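Long-range contact in phosphoheptose isomerase (Neisseria gonorrhoeae, PDB 5I01), which isomerises sedoheptulose 7-phosphate to D-glycero-D-manno-heptose 7-phosphate, the first step of heptose biosynthesis, as a zinc-binding homotetramer: residues A[47-52]-A[117-122]. The protein carries 1 engineered substitution. Sequence-based numbering, arbitrary orientation.
Sequences GKILAC and VLVGIS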
# COMPACT_ATOMS: atom_id res chain seq x y z
N GLY A 47 -21.48 13.35 0.04
CA GLY A 47 -20.78 12.58 -1.00
C GLY A 47 -19.33 12.31 -0.61
O GLY A 47 -18.85 12.76 0.45
N LYS A 48 -18.64 11.58 -1.49
CA LYS A 48 -17.21 11.30 -1.32
C LYS A 48 -16.43 11.52 -2.61
O LYS A 48 -17.00 11.55 -3.69
CB LYS A 48 -16.99 9.89 -0.76
CG LYS A 48 -17.50 8.74 -1.60
CD LYS A 48 -17.46 7.44 -0.79
CE LYS A 48 -18.01 6.25 -1.55
NZ LYS A 48 -19.40 6.47 -2.03
N ILE A 49 -15.11 11.70 -2.47
CA ILE A 49 -14.20 11.87 -3.59
C ILE A 49 -13.31 10.63 -3.73
O ILE A 49 -12.65 10.23 -2.79
CB ILE A 49 -13.30 13.12 -3.44
CG1 ILE A 49 -14.15 14.38 -3.20
CG2 ILE A 49 -12.42 13.31 -4.67
CD1 ILE A 49 -14.17 14.85 -1.78
N LEU A 50 -13.31 10.03 -4.93
CA LEU A 50 -12.38 8.97 -5.29
C LEU A 50 -11.26 9.56 -6.13
O LEU A 50 -11.52 10.39 -7.00
CB LEU A 50 -13.11 7.89 -6.08
CG LEU A 50 -14.42 7.39 -5.48
CD1 LEU A 50 -14.97 6.26 -6.35
CD2 LEU A 50 -14.23 6.92 -4.05
N ALA A 51 -10.01 9.15 -5.86
CA ALA A 51 -8.85 9.61 -6.62
C ALA A 51 -8.12 8.42 -7.23
O ALA A 51 -8.04 7.37 -6.60
CB ALA A 51 -7.91 10.40 -5.74
N CYS A 52 -7.61 8.59 -8.45
CA CYS A 52 -6.78 7.56 -9.07
C CYS A 52 -5.74 8.13 -10.06
O CYS A 52 -5.89 9.26 -10.56
CB CYS A 52 -7.64 6.52 -9.77
SG CYS A 52 -8.38 7.10 -11.31
N VAL A 117 -17.37 12.29 -6.57
CA VAL A 117 -16.41 12.93 -7.46
C VAL A 117 -15.21 12.02 -7.68
O VAL A 117 -14.64 11.51 -6.72
CB VAL A 117 -15.99 14.30 -6.92
CG1 VAL A 117 -14.77 14.85 -7.64
CG2 VAL A 117 -17.16 15.27 -7.05
N LEU A 118 -14.86 11.80 -8.95
CA LEU A 118 -13.65 11.13 -9.33
C LEU A 118 -12.63 12.17 -9.73
O LEU A 118 -12.90 13.00 -10.62
CB LEU A 118 -13.90 10.19 -10.51
CG LEU A 118 -12.69 9.45 -11.11
CD1 LEU A 118 -12.03 8.56 -10.07
CD2 LEU A 118 -13.07 8.62 -12.32
N VAL A 119 -11.47 12.11 -9.10
CA VAL A 119 -10.31 12.89 -9.50
C VAL A 119 -9.38 11.94 -10.21
O VAL A 119 -8.72 11.14 -9.57
CB VAL A 119 -9.61 13.53 -8.29
CG1 VAL A 119 -8.33 14.25 -8.72
CG2 VAL A 119 -10.56 14.47 -7.57
N GLY A 120 -9.32 12.04 -11.53
CA GLY A 120 -8.45 11.19 -12.34
C GLY A 120 -7.18 11.94 -12.67
O GLY A 120 -7.25 13.04 -13.20
N ILE A 121 -6.03 11.36 -12.35
CA ILE A 121 -4.74 12.03 -12.55
C ILE A 121 -3.95 11.27 -13.61
O ILE A 121 -3.81 10.05 -13.52
CB ILE A 121 -3.93 12.15 -11.24
CG1 ILE A 121 -4.80 12.72 -10.12
CG2 ILE A 121 -2.71 13.06 -11.44
CD1 ILE A 121 -4.20 12.61 -8.74
N SER A 122 -3.45 12.02 -14.60
CA SER A 122 -2.79 11.46 -15.77
C SER A 122 -1.94 12.52 -16.47
O SER A 122 -2.48 13.47 -17.06
CB SER A 122 -3.85 10.92 -16.73
OG SER A 122 -3.27 10.45 -17.93
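Leu50 and Val119 sit at the middle of a run of five backbone hydrogen bonds that joins strands 49-52 and 117-122 in parallel, their axes 4.6 Å apart and 16° from true alignment. Leu50 is gripped at both ends: its N gives a bond to Val117 O (2.7 Å). Its O takes one from Val119 N that is nearly straight, 170° at the hydrogen. Val117 N to Lys48 O opens the series; Cys52 N to Val119 O and Ile121 N to Cys52 O (2.8 Å) close it. CA-H...O contacts from Ile49 to Val117 O and from Leu118 to Leu50 O (3.2 Å from CA to O in each) supplement these bonds.

Side chains alternate between two apolar faces. On one, Ile49 lies alongside Val117, and its CG2, anti to the backbone N, reaches Val119 CG2 at 3.6 Å; Phe64 of helix 56-69 packs on Ile49 and Ala51. On the reverse face, Leu118 CD1 fits between Leu50 CB (4.2 Å) and Cys52 SG (4.1 Å). Gly120, paired with Cys52, adds no side chain there.

At the polar ends, Lys48 NZ forms a salt bridge with Asp116, just ahead of strand 117-122, while Ser122 OG and Ser127 OG share a hydrogen bond.

Two adjacent parallel strands of the central sheet, covered by helices as in the Rossmann-like alpha/beta fold of SIS domains, lead in their C-terminal direction to residues predicted to bind substrate: Asn54 to Gly56 beyond Cys52, and Ser122 to Ser124 following Ile121.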